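Local coordinates for flavoprotein (Thermotoga maritima, PDB 5V8S) that probably transfers electrons as a flavo-diiron oxidoreductase, pairing a diiron-bearing metallo-beta-lactamase-like domain with a flavodoxin-like domain of the FMN-binding type, at residues Lys75-Ala80 with Ser103-Ala108; His205-Ile210 with Ile313-Pro318; His216-Ile221 with Ala349-Pro354; Tyr300-Ser303 with Arg307-Ile310. The protein carries 1 engineered substitution. All coordinates share one frame; numbering follows the deposited sequence. Where two conformers were deposited one is given.

Contact 1: Lys75-Ala80 with Ser103-Ala108; sequences KEFIDA and SGSLPA
Phe77 on helix 74-82 meets Ser105, in the turn that leads into helix 106-113, with their CA atoms 7.0 Å apart, and one helical step on Ile78 faces Ala108 at a CA distance of 7.7 Å. The turn is a type I beta turn from Ser103 to Leu106, closed by Leu106 N bonding to Ser103 O, and it directs the CA-CB bond of Ser105 at the neighbouring helix. Phe77 extends across the gap with CG anti to its backbone N (chi1 179°), and the CG-CD2-CE2 side of its ring takes the touch. Ser105 OG lies over one face of this ring, displaced toward the rim and 3.9 Å above the plane; Ser105 CB is 3.9 Å from Phe77 CD2. The indole of Trp69 meets the Phe77 ring edge-to-face, and its backbone N bonds to Ser105 OG, so one residue both engages the serine and flanks the phenylalanine. Ile78 reaches over with the end of its longer branch, CD1 lying 4.0 Å from Ala108 O, while its CG1 is 4.5 Å from Ala108 CB. Ala108 O is hydrogen-bonded to Thr112 OG1, and the methyl merely rests against it. On the outer side of helix 74-82, Lys75 NZ and Asp79 OD2 form a salt bridge at 3.4 Å whose hydrogen bond is weak. No hydrogen bond crosses between 75-80 and 103-108 in this metallo-beta-lactamase-like domain; cohesion here comes from van der Waals contact, and the hydrogen bond that Ser105 OG accepts from Trp69 N probably eases its place against the ring face.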
loop_
_atom_site.group_PDB
_atom_site.type_symbol
_atom_site.label_atom_id
_atom_site.label_comp_id
_atom_site.label_asym_id
_atom_site.label_seq_id
_atom_site.Cartn_x
_atom_site.Cartn_y
_atom_site.Cartn_z
ATOM N N LYS A 75 2.546 -4.805 -32.041
ATOM C CA LYS A 75 3.336 -5.366 -33.132
ATOM C C LYS A 75 3.232 -6.879 -33.138
ATOM O O LYS A 75 3.071 -7.500 -34.200
ATOM C CB LYS A 75 4.801 -4.936 -32.995
ATOM C CG LYS A 75 5.767 -5.633 -33.969
ATOM C CD LYS A 75 7.201 -5.646 -33.444
ATOM C CE LYS A 75 8.003 -6.789 -34.059
ATOM N NZ LYS A 75 8.039 -6.709 -35.545
ATOM N N GLU A 76 3.324 -7.487 -31.955
ATOM C CA GLU A 76 3.176 -8.930 -31.837
ATOM C C GLU A 76 1.792 -9.374 -32.297
ATOM O O GLU A 76 1.650 -10.424 -32.938
ATOM C CB GLU A 76 3.429 -9.346 -30.385
ATOM C CG GLU A 76 4.887 -9.220 -29.927
ATOM C CD GLU A 76 5.255 -7.848 -29.357
ATOM O OE1 GLU A 76 4.506 -6.869 -29.547
ATOM O OE2 GLU A 76 6.316 -7.754 -28.697
ATOM N N PHE A 77 0.758 -8.584 -31.987
ATOM C CA PHE A 77 -0.602 -8.942 -32.375
ATOM C C PHE A 77 -0.757 -8.962 -33.890
ATOM O O PHE A 77 -1.327 -9.904 -34.457
ATOM C CB PHE A 77 -1.605 -7.959 -31.765
ATOM C CG PHE A 77 -3.018 -8.249 -32.153
ATOM C CD1 PHE A 77 -3.690 -9.332 -31.617
ATOM C CD2 PHE A 77 -3.673 -7.448 -33.075
ATOM C CE1 PHE A 77 -4.990 -9.613 -32.003
ATOM C CE2 PHE A 77 -4.971 -7.725 -33.450
ATOM C CZ PHE A 77 -5.627 -8.795 -32.914
ATOM N N ILE A 78 -0.257 -7.926 -34.562
ATOM C CA ILE A 78 -0.346 -7.878 -36.022
ATOM C C ILE A 78 0.376 -9.070 -36.635
ATOM O O ILE A 78 -0.151 -9.753 -37.527
ATOM C CB ILE A 78 0.197 -6.539 -36.559
ATOM C CG1 ILE A 78 -0.671 -5.363 -36.109
ATOM C CG2 ILE A 78 0.320 -6.566 -38.075
ATOM C CD1 ILE A 78 -2.130 -5.500 -36.384
ATOM N N ASP A 79 1.595 -9.343 -36.166
ATOM C CA ASP A 79 2.356 -10.453 -36.728
ATOM C C ASP A 79 1.618 -11.772 -36.540
ATOM O O ASP A 79 1.529 -12.578 -37.473
ATOM C CB ASP A 79 3.749 -10.508 -36.099
ATOM C CG ASP A 79 4.544 -9.235 -36.341
ATOM O OD1 ASP A 79 4.235 -8.512 -37.314
ATOM O OD2 ASP A 79 5.481 -8.959 -35.560
ATOM N N ALA A 80 1.054 -12.000 -35.351
ATOM C CA ALA A 80 0.345 -13.255 -35.108
ATOM C C ALA A 80 -0.927 -13.334 -35.938
ATOM O O ALA A 80 -1.230 -14.380 -36.528
ATOM C CB ALA A 80 0.003 -13.402 -33.628
ATOM N N SER A 103 -8.127 -3.466 -25.924
ATOM C CA SER A 103 -8.294 -2.635 -27.123
ATOM C C SER A 103 -7.027 -1.929 -27.585
ATOM O O SER A 103 -7.065 -1.227 -28.608
ATOM C CB SER A 103 -9.375 -1.575 -26.883
ATOM O OG SER A 103 -8.923 -0.565 -25.996
ATOM N N GLY A 104 -5.913 -2.073 -26.868
ATOM C CA GLY A 104 -4.759 -1.242 -27.159
ATOM C C GLY A 104 -4.164 -1.479 -28.534
ATOM O O GLY A 104 -3.485 -0.600 -29.086
ATOM N N SER A 105 -4.376 -2.674 -29.089
ATOM C CA SER A 105 -3.898 -3.032 -30.420
ATOM C C SER A 105 -4.797 -2.534 -31.539
ATOM O O SER A 105 -4.425 -2.686 -32.705
ATOM C CB SER A 105 -3.778 -4.556 -30.530
ATOM O OG SER A 105 -4.991 -5.212 -30.177
ATOM N N LEU A 106 -5.952 -1.955 -31.220
ATOM C CA LEU A 106 -6.915 -1.593 -32.260
ATOM C C LEU A 106 -6.381 -0.549 -33.231
ATOM O O LEU A 106 -6.503 -0.753 -34.455
ATOM C CB LEU A 106 -8.251 -1.190 -31.619
ATOM C CG LEU A 106 -9.401 -0.851 -32.576
ATOM C CD1 LEU A 106 -9.703 -2.002 -33.535
ATOM C CD2 LEU A 106 -10.656 -0.453 -31.769
ATOM N N PRO A 107 -5.784 0.566 -32.793
ATOM C CA PRO A 107 -5.300 1.540 -33.786
ATOM C C PRO A 107 -4.336 0.934 -34.788
ATOM O O PRO A 107 -4.462 1.167 -36.004
ATOM C CB PRO A 107 -4.664 2.641 -32.921
ATOM C CG PRO A 107 -5.368 2.552 -31.621
ATOM C CD PRO A 107 -5.647 1.074 -31.417
ATOM N N ALA A 108 -3.410 0.102 -34.315
ATOM C CA ALA A 108 -2.459 -0.545 -35.213
ATOM C C ALA A 108 -3.167 -1.516 -36.146
ATOM O O ALA A 108 -2.814 -1.627 -37.335
ATOM C CB ALA A 108 -1.417 -1.288 -34.382
#

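Contact 2: His205-Ile210 with Ile313-Pro318; sequences HVTKYI and ILKDIP
Lys208 and Lys315 meet through their aliphatic stems where helix 196-214 packs against helix 310-316, a buried helix-to-helix contact without hydrogen bonds between the two segments. The backbones come very near, with the CA atoms of this pair 4.3 Å apart. Lys208 CB lies 3.9 Å from Lys315 CB, and each chain leaves with CG anti to its own backbone N; beyond that Lys208 runs fully extended, whereas Lys315 bends at chi3 (79°). Lys208 NZ and Lys315 NZ remain 6.4 Å apart, and Glu312 bridges the two like charges, one carboxylate oxygen to each; Lys208 NZ has a second salt bridge to Glu48. Helix 196-214 belongs to the metallo-beta-lactamase-like domain and helix 310-316 to the flavodoxin-like domain, so the stems form part of the interface between the two halves of the chain. Beside them Thr207 inserts its methyl: CG2 is 3.4 Å from Lys315 O and 4.2 Å from Pro318 CG, with the threonine and proline side chains running antiparallel as they pass. The torsion that places CG2 here (OG1 beside the backbone N, chi1 -60°) turns Thr207 OG1 to His254 NE2, its hydrogen-bond partner.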
loop_
_atom_site.group_PDB
_atom_site.type_symbol
_atom_site.label_atom_id
_atom_site.label_comp_id
_atom_site.label_asym_id
_atom_site.label_seq_id
_atom_site.Cartn_x
_atom_site.Cartn_y
_atom_site.Cartn_z
ATOM N N HIS A 205 -7.421 -18.291 -8.967
ATOM C CA HIS A 205 -6.992 -17.112 -9.712
ATOM C C HIS A 205 -8.152 -16.430 -10.433
ATOM O O HIS A 205 -8.064 -15.227 -10.719
ATOM C CB HIS A 205 -5.871 -17.468 -10.681
ATOM C CG HIS A 205 -4.651 -18.011 -10.002
ATOM N ND1 HIS A 205 -3.655 -17.198 -9.503
ATOM C CD2 HIS A 205 -4.283 -19.283 -9.714
ATOM C CE1 HIS A 205 -2.727 -17.952 -8.931
ATOM N NE2 HIS A 205 -3.085 -19.220 -9.046
ATOM N N VAL A 206 -9.224 -17.171 -10.732
ATOM C CA VAL A 206 -10.459 -16.548 -11.201
ATOM C C VAL A 206 -11.087 -15.740 -10.077
ATOM O O VAL A 206 -11.488 -14.593 -10.274
ATOM C CB VAL A 206 -11.429 -17.615 -11.740
ATOM C CG1 VAL A 206 -12.770 -16.976 -12.106
ATOM C CG2 VAL A 206 -10.809 -18.305 -12.931
ATOM N N THR A 207 -11.136 -16.305 -8.867
ATOM C CA THR A 207 -11.687 -15.556 -7.745
ATOM C C THR A 207 -10.910 -14.265 -7.527
ATOM O O THR A 207 -11.502 -13.203 -7.300
ATOM C CB THR A 207 -11.641 -16.406 -6.481
ATOM O OG1 THR A 207 -12.417 -17.585 -6.715
ATOM C CG2 THR A 207 -12.235 -15.635 -5.309
ATOM N N LYS A 208 -9.581 -14.345 -7.580
ATOM C CA LYS A 208 -8.750 -13.157 -7.404
ATOM C C LYS A 208 -9.081 -12.088 -8.441
ATOM O O LYS A 208 -9.170 -10.900 -8.109
ATOM C CB LYS A 208 -7.284 -13.571 -7.502
ATOM C CG LYS A 208 -6.276 -12.498 -7.139
ATOM C CD LYS A 208 -4.871 -13.095 -7.294
ATOM C CE LYS A 208 -3.752 -12.121 -7.080
ATOM N NZ LYS A 208 -2.427 -12.805 -7.233
ATOM N N TYR A 209 -9.253 -12.496 -9.704
ATOM C CA TYR A 209 -9.648 -11.589 -10.780
ATOM C C TYR A 209 -11.026 -10.984 -10.518
ATOM O O TYR A 209 -11.221 -9.769 -10.639
ATOM C CB TYR A 209 -9.636 -12.360 -12.111
ATOM C CG TYR A 209 -10.085 -11.523 -13.275
ATOM C CD1 TYR A 209 -9.186 -10.711 -13.945
ATOM C CD2 TYR A 209 -11.417 -11.537 -13.709
ATOM C CE1 TYR A 209 -9.591 -9.931 -15.016
ATOM C CE2 TYR A 209 -11.819 -10.758 -14.759
ATOM C CZ TYR A 209 -10.899 -9.952 -15.402
ATOM O OH TYR A 209 -11.312 -9.166 -16.455
ATOM N N ILE A 210 -12.004 -11.815 -10.165
ATOM C CA ILE A 210 -13.347 -11.308 -9.903
ATOM C C ILE A 210 -13.313 -10.211 -8.859
ATOM O O ILE A 210 -13.876 -9.129 -9.046
ATOM C CB ILE A 210 -14.294 -12.441 -9.466
ATOM C CG1 ILE A 210 -14.543 -13.416 -10.600
ATOM C CG2 ILE A 210 -15.608 -11.853 -8.991
ATOM C CD1 ILE A 210 -15.202 -14.715 -10.134
ATOM N N ILE A 313 -5.212 -11.038 -0.094
ATOM C CA ILE A 313 -6.233 -10.859 0.935
ATOM C C ILE A 313 -7.617 -10.871 0.307
ATOM O O ILE A 313 -8.520 -11.587 0.752
ATOM C CB ILE A 313 -5.985 -9.558 1.716
ATOM C CG1 ILE A 313 -4.655 -9.639 2.470
ATOM C CG2 ILE A 313 -7.129 -9.300 2.699
ATOM C CD1 ILE A 313 -4.192 -8.324 3.085
ATOM N N LEU A 314 -7.805 -10.071 -0.740
ATOM C CA LEU A 314 -9.123 -9.909 -1.338
ATOM C C LEU A 314 -9.634 -11.225 -1.905
ATOM O O LEU A 314 -10.817 -11.549 -1.765
ATOM C CB LEU A 314 -9.053 -8.823 -2.403
ATOM C CG LEU A 314 -8.963 -7.391 -1.884
ATOM C CD1 LEU A 314 -8.718 -6.469 -3.027
ATOM C CD2 LEU A 314 -10.212 -6.977 -1.167
ATOM N N LYS A 315 -8.744 -12.017 -2.506
ATOM C CA LYS A 315 -9.129 -13.302 -3.077
ATOM C C LYS A 315 -9.751 -14.232 -2.047
ATOM O O LYS A 315 -10.605 -15.072 -2.399
ATOM C CB LYS A 315 -7.888 -13.954 -3.670
ATOM C CG LYS A 315 -8.036 -15.380 -4.075
ATOM C CD LYS A 315 -6.665 -16.020 -4.239
ATOM C CE LYS A 315 -6.069 -16.400 -2.902
ATOM N NZ LYS A 315 -4.818 -17.154 -3.128
ATOM N N ASP A 316 -9.329 -14.126 -0.797
ATOM C CA ASP A 316 -9.771 -15.067 0.224
ATOM C C ASP A 316 -11.057 -14.653 0.924
ATOM O O ASP A 316 -11.617 -15.465 1.666
ATOM C CB ASP A 316 -8.631 -15.311 1.231
ATOM C CG ASP A 316 -7.687 -16.418 0.761
ATOM O OD1 ASP A 316 -8.195 -17.454 0.278
ATOM O OD2 ASP A 316 -6.464 -16.253 0.804
ATOM N N ILE A 317 -11.559 -13.445 0.685
ATOM C CA ILE A 317 -12.749 -12.959 1.385
ATOM C C ILE A 317 -14.030 -13.692 0.972
ATOM O O ILE A 317 -14.800 -14.121 1.847
ATOM C CB ILE A 317 -12.921 -11.438 1.212
ATOM C CG1 ILE A 317 -11.640 -10.672 1.572
ATOM C CG2 ILE A 317 -14.137 -10.941 2.006
ATOM C CD1 ILE A 317 -11.251 -10.800 2.981
ATOM N N PRO A 318 -14.331 -13.851 -0.328
ATOM C CA PRO A 318 -15.677 -14.337 -0.700
ATOM C C PRO A 318 -16.097 -15.649 -0.061
ATOM O O PRO A 318 -17.258 -15.779 0.343
ATOM C CB PRO A 318 -15.619 -14.440 -2.230
ATOM C CG PRO A 318 -14.589 -13.425 -2.627
ATOM C CD PRO A 318 -13.541 -13.523 -1.525
#

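Contact 3: His216-Ile221 with Ala349-Pro354; sequences HYKNYI and ANYEKP
Lys218 begins with CG between its backbone N and carbonyl carbon (chi1 63°) and runs extended through chi2 and chi3, which brings CD and CE to the ring of Tyr351; the bend at chi4 (-46°) then turns NZ toward Asn350 O. Tyr351 in turn has CG beside its own N, bringing the far end of its ring under the lysine. CE sits over one face, offset toward the rim, 3.5 Å from Tyr351 CE1, in a CH-pi contact. NZ stands higher above the same face, nearer the ring axis, 4.9 Å from the centroid of the Tyr351 ring, a cation-pi interaction. Lys218 NZ also donates to Asn350 O at 2.8 Å, approaching from above the carbonyl plane, 41° out of it. A water completes the grip: it accepts from Lys218 NZ at 3.0 Å and from Asn350 N at 3.2 Å, so the lysine reaches both backbone polar atoms of Asn350, one directly and one through water. Tyr351 OH is fixed by Val258 O of helix 248-260. The contact joins the start of helix 218-228, in the metallo-beta-lactamase-like domain, to the loop between helix 336-348 and strand 354-360 of the flavodoxin-like domain, with Ala349 packing on helix 196-214 and His216 touching Glu331 of the second subunit.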
loop_
_atom_site.group_PDB
_atom_site.type_symbol
_atom_site.label_atom_id
_atom_site.label_comp_id
_atom_site.label_asym_id
_atom_site.label_seq_id
_atom_site.Cartn_x
_atom_site.Cartn_y
_atom_site.Cartn_z
ATOM N N HIS A 216 -16.409 -4.488 -7.011
ATOM C CA HIS A 216 -17.264 -3.378 -6.610
ATOM C C HIS A 216 -18.665 -3.547 -7.172
ATOM O O HIS A 216 -19.637 -3.043 -6.597
ATOM C CB HIS A 216 -16.641 -2.065 -7.086
ATOM C CG HIS A 216 -17.315 -0.838 -6.556
ATOM N ND1 HIS A 216 -17.417 -0.567 -5.209
ATOM C CD2 HIS A 216 -17.897 0.205 -7.196
ATOM C CE1 HIS A 216 -18.040 0.588 -5.040
ATOM N NE2 HIS A 216 -18.344 1.076 -6.232
ATOM N N TYR A 217 -18.783 -4.258 -8.291
ATOM C CA TYR A 217 -20.032 -4.416 -9.032
ATOM C C TYR A 217 -20.539 -5.853 -8.971
ATOM O O TYR A 217 -21.196 -6.330 -9.898
ATOM C CB TYR A 217 -19.834 -3.985 -10.484
ATOM C CG TYR A 217 -19.212 -2.606 -10.619
ATOM C CD1 TYR A 217 -19.959 -1.470 -10.378
ATOM C CD2 TYR A 217 -17.876 -2.452 -10.973
ATOM C CE1 TYR A 217 -19.394 -0.199 -10.483
ATOM C CE2 TYR A 217 -17.301 -1.195 -11.076
ATOM C CZ TYR A 217 -18.066 -0.069 -10.838
ATOM O OH TYR A 217 -17.481 1.175 -10.951
ATOM N N LYS A 218 -20.237 -6.564 -7.883
ATOM C CA LYS A 218 -20.578 -7.983 -7.834
ATOM C C LYS A 218 -22.082 -8.219 -7.980
ATOM O O LYS A 218 -22.493 -9.266 -8.493
ATOM C CB LYS A 218 -19.992 -8.638 -6.577
ATOM C CG LYS A 218 -20.511 -8.110 -5.269
ATOM C CD LYS A 218 -19.712 -8.709 -4.117
ATOM C CE LYS A 218 -20.310 -8.391 -2.752
ATOM N NZ LYS A 218 -20.685 -6.970 -2.604
ATOM N N ASN A 219 -22.921 -7.266 -7.567
ATOM C CA ASN A 219 -24.358 -7.441 -7.763
ATOM C C ASN A 219 -24.705 -7.529 -9.246
ATOM O O ASN A 219 -25.669 -8.214 -9.627
ATOM C CB ASN A 219 -25.136 -6.312 -7.081
ATOM C CG ASN A 219 -25.061 -4.995 -7.845
ATOM O OD1 ASN A 219 -24.105 -4.216 -7.691
ATOM N ND2 ASN A 219 -26.074 -4.738 -8.679
ATOM N N TYR A 220 -23.909 -6.886 -10.104
ATOM C CA TYR A 220 -24.154 -6.944 -11.542
ATOM C C TYR A 220 -23.712 -8.270 -12.152
ATOM O O TYR A 220 -24.152 -8.609 -13.260
ATOM C CB TYR A 220 -23.439 -5.784 -12.241
ATOM C CG TYR A 220 -24.100 -4.441 -12.034
ATOM C CD1 TYR A 220 -25.153 -4.031 -12.847
ATOM C CD2 TYR A 220 -23.659 -3.571 -11.050
ATOM C CE1 TYR A 220 -25.761 -2.806 -12.653
ATOM C CE2 TYR A 220 -24.255 -2.354 -10.856
ATOM C CZ TYR A 220 -25.303 -1.971 -11.657
ATOM O OH TYR A 220 -25.879 -0.740 -11.457
ATOM N N ILE A 221 -22.866 -9.034 -11.457
ATOM C CA ILE A 221 -22.581 -10.400 -11.882
ATOM C C ILE A 221 -23.847 -11.225 -11.801
ATOM O O ILE A 221 -24.174 -11.984 -12.719
ATOM C CB ILE A 221 -21.465 -11.014 -11.006
ATOM C CG1 ILE A 221 -20.129 -10.349 -11.305
ATOM C CG2 ILE A 221 -21.366 -12.545 -11.206
ATOM C CD1 ILE A 221 -19.037 -10.771 -10.326
ATOM N N ALA A 349 -15.119 -6.208 -1.771
ATOM C CA ALA A 349 -15.515 -7.463 -1.155
ATOM C C ALA A 349 -16.464 -7.195 0.007
ATOM O O ALA A 349 -16.281 -7.684 1.124
ATOM C CB ALA A 349 -14.273 -8.240 -0.728
ATOM N N ASN A 350 -17.518 -6.436 -0.277
ATOM C CA ASN A 350 -18.458 -5.967 0.729
ATOM C C ASN A 350 -19.574 -6.999 0.870
ATOM O O ASN A 350 -20.576 -6.961 0.156
ATOM C CB ASN A 350 -19.002 -4.613 0.311
ATOM C CG ASN A 350 -19.710 -3.907 1.433
ATOM O OD1 ASN A 350 -19.573 -4.287 2.589
ATOM N ND2 ASN A 350 -20.479 -2.882 1.104
ATOM N N TYR A 351 -19.404 -7.920 1.820
ATOM C CA TYR A 351 -20.313 -9.045 2.018
ATOM C C TYR A 351 -20.916 -8.996 3.413
ATOM O O TYR A 351 -20.301 -8.480 4.354
ATOM C CB TYR A 351 -19.557 -10.379 1.902
ATOM C CG TYR A 351 -19.011 -10.686 0.531
ATOM C CD1 TYR A 351 -19.828 -11.237 -0.455
ATOM C CD2 TYR A 351 -17.680 -10.443 0.213
ATOM C CE1 TYR A 351 -19.336 -11.528 -1.692
ATOM C CE2 TYR A 351 -17.189 -10.728 -1.042
ATOM C CZ TYR A 351 -18.024 -11.283 -1.991
ATOM O OH TYR A 351 -17.515 -11.565 -3.228
ATOM N N GLU A 352 -22.107 -9.597 3.557
ATOM C CA GLU A 352 -22.764 -9.686 4.864
ATOM C C GLU A 352 -22.244 -10.934 5.576
ATOM O O GLU A 352 -22.877 -11.986 5.605
ATOM C CB GLU A 352 -24.285 -9.683 4.741
ATOM C CG GLU A 352 -24.979 -9.542 6.101
ATOM C CD GLU A 352 -26.469 -9.834 6.071
ATOM O OE1 GLU A 352 -27.090 -9.692 4.997
ATOM O OE2 GLU A 352 -27.012 -10.207 7.137
ATOM N N LYS A 353 -21.062 -10.802 6.164
ATOM C CA LYS A 353 -20.395 -11.859 6.901
ATOM C C LYS A 353 -20.068 -11.370 8.303
ATOM O O LYS A 353 -19.826 -10.174 8.512
ATOM C CB LYS A 353 -19.082 -12.283 6.223
ATOM C CG LYS A 353 -19.294 -12.934 4.857
ATOM C CD LYS A 353 -18.020 -13.153 4.073
ATOM C CE LYS A 353 -18.280 -13.745 2.690
ATOM N NZ LYS A 353 -18.677 -15.160 2.796
ATOM N N PRO A 354 -20.049 -12.265 9.282
ATOM C CA PRO A 354 -19.667 -11.856 10.636
ATOM C C PRO A 354 -18.180 -11.581 10.756
ATOM O O PRO A 354 -17.347 -12.178 10.068
ATOM C CB PRO A 354 -20.066 -13.057 11.490
ATOM C CG PRO A 354 -20.142 -14.194 10.549
ATOM C CD PRO A 354 -20.480 -13.673 9.215
HETATM O O HOH W 1 -18.233 -5.418 -3.176
#

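Contact 4: Tyr300-Ser303 with Arg307-Ile310; sequences YKFS and RPAI
Arg307, the first residue of 307-310, lies opposite Phe302 of strand 296-302, their CA atoms 5.0 Å apart. Its chain bends at chi2 and chi3, which brings CD to the edge of the Phe302 ring, 3.9 Å from Phe302 CD1, and puts NE within 2.9 Å of a water that accepts its proton and lies 3.0 Å from Ser303 O. The guanidinium, tilted 46° from the phenyl plane, reaches the second subunit, where NH2 bonds to Val43 O and the group makes a cation-pi contact with Tyr39. Pro308 is wedged between two aromatic residues. Its CG stands over a face of Phe302, 3.9 Å from the ring centroid, in a CH-pi contact; CD touches Lys301 O at 3.2 Å, and CB packs 3.7 Å from Tyr300 CD1. Tyr300 OH is hydrogen-bonded to Asp316. Ala309 then takes the N-cap position of the following helix. Ile310, the first helical residue, has two conformers; in the one described here its CD1 lies at the edge of the Phe302 ring, 3.8 Å from Phe302 CZ. The segments flank the short connection from strand 296-302, an edge strand of the parallel flavodoxin-like sheet beside strand 267-273, to helix 310-316, while helix 336-348 packs against Phe302, Arg307 and Ile310.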
loop_
_atom_site.group_PDB
_atom_site.type_symbol
_atom_site.label_atom_id
_atom_site.label_comp_id
_atom_site.label_asym_id
_atom_site.label_seq_id
_atom_site.Cartn_x
_atom_site.Cartn_y
_atom_site.Cartn_z
ATOM N N TYR A 300 -3.125 -13.305 7.312
ATOM C CA TYR A 300 -2.389 -12.239 6.644
ATOM C C TYR A 300 -1.895 -11.256 7.694
ATOM O O TYR A 300 -2.705 -10.616 8.370
ATOM C CB TYR A 300 -3.274 -11.527 5.625
ATOM C CG TYR A 300 -3.588 -12.414 4.456
ATOM C CD1 TYR A 300 -2.621 -12.672 3.499
ATOM C CD2 TYR A 300 -4.838 -13.008 4.314
ATOM C CE1 TYR A 300 -2.891 -13.481 2.411
ATOM C CE2 TYR A 300 -5.110 -13.844 3.233
ATOM C CZ TYR A 300 -4.133 -14.084 2.292
ATOM O OH TYR A 300 -4.398 -14.904 1.202
ATOM N N LYS A 301 -0.579 -11.114 7.803
ATOM C CA LYS A 301 0.042 -10.295 8.833
ATOM C C LYS A 301 0.894 -9.196 8.208
ATOM O O LYS A 301 1.792 -9.482 7.415
ATOM C CB LYS A 301 0.954 -11.161 9.727
ATOM C CG LYS A 301 1.734 -10.373 10.786
ATOM C CD LYS A 301 3.048 -11.046 11.262
ATOM C CE LYS A 301 3.026 -12.535 11.289
ATOM N NZ LYS A 301 4.340 -13.056 11.821
ATOM N N PHE A 302 0.641 -7.947 8.606
ATOM C CA PHE A 302 1.530 -6.820 8.304
ATOM C C PHE A 302 2.455 -6.630 9.503
ATOM O O PHE A 302 1.997 -6.265 10.580
ATOM C CB PHE A 302 0.730 -5.539 8.116
ATOM C CG PHE A 302 -0.186 -5.547 6.914
ATOM C CD1 PHE A 302 0.294 -5.238 5.665
ATOM C CD2 PHE A 302 -1.518 -5.849 7.053
ATOM C CE1 PHE A 302 -0.546 -5.239 4.558
ATOM C CE2 PHE A 302 -2.380 -5.861 5.937
ATOM C CZ PHE A 302 -1.886 -5.541 4.711
ATOM N N SER A 303 3.741 -6.860 9.319
ATOM C CA SER A 303 4.696 -6.704 10.408
ATOM C C SER A 303 5.874 -5.876 9.924
ATOM O O SER A 303 5.902 -5.392 8.783
ATOM C CB SER A 303 5.206 -8.056 10.898
ATOM O OG SER A 303 6.068 -8.632 9.928
ATOM N N ARG A 307 4.798 -8.275 4.533
ATOM C CA ARG A 307 3.786 -7.422 3.927
ATOM C C ARG A 307 3.021 -8.289 2.927
ATOM O O ARG A 307 3.574 -8.635 1.879
ATOM C CB ARG A 307 4.526 -6.279 3.230
ATOM C CG ARG A 307 3.757 -5.401 2.285
ATOM C CD ARG A 307 2.950 -4.363 2.982
ATOM N NE ARG A 307 3.695 -3.615 3.998
ATOM C CZ ARG A 307 4.361 -2.482 3.785
ATOM N NH1 ARG A 307 4.410 -1.915 2.580
ATOM N NH2 ARG A 307 4.937 -1.892 4.809
ATOM N N PRO A 308 1.780 -8.671 3.208
ATOM C CA PRO A 308 0.999 -9.424 2.221
ATOM C C PRO A 308 0.599 -8.571 1.037
ATOM O O PRO A 308 0.525 -7.347 1.104
ATOM C CB PRO A 308 -0.250 -9.851 2.993
ATOM C CG PRO A 308 -0.318 -8.957 4.142
ATOM C CD PRO A 308 1.067 -8.574 4.487
ATOM N N ALA A 309 0.301 -9.260 -0.048
ATOM C CA ALA A 309 -0.300 -8.634 -1.215
ATOM C C ALA A 309 -1.785 -8.411 -0.978
ATOM O O ALA A 309 -2.505 -9.329 -0.596
ATOM C CB ALA A 309 -0.113 -9.526 -2.441
ATOM N N ILE A 310 -2.251 -7.201 -1.264
ATOM C CA ILE A 310 -3.655 -6.895 -1.030
ATOM C C ILE A 310 -4.553 -7.722 -1.955
ATOM O O ILE A 310 -5.681 -8.073 -1.581
ATOM C CB ILE A 310 -3.889 -5.378 -1.157
ATOM C CG1 ILE A 310 -2.784 -4.595 -0.422
ATOM C CG2 ILE A 310 -5.272 -5.005 -0.623
ATOM C CD1 ILE A 310 -2.630 -4.873 1.072
HETATM O O HOH W 2 3.954 -4.381 6.789
#

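How the contacts relate
Contacts 2 and 3 both join the diiron-bearing domain to the flavodoxin-like domain: contact 2 is buried and relies on aliphatic stems with charges paired at their ends, contact 3 is partly buried and uses direct and water-mediated polar bonds plus a cation over a ring. Their centres are 12 Å apart, and Lys353 NZ meets Pro318 O at 2.9 Å. Contact 4, partly buried and mainly apolar, sets a proline over a phenyl face and sends an arginine on to the second subunit, which contact 3 also touches; Ile313 of contact 2 packs on its Tyr300 and Phe302. Contact 1 stands apart, partly buried within the diiron domain, held by van der Waals contact with no bond between its segments.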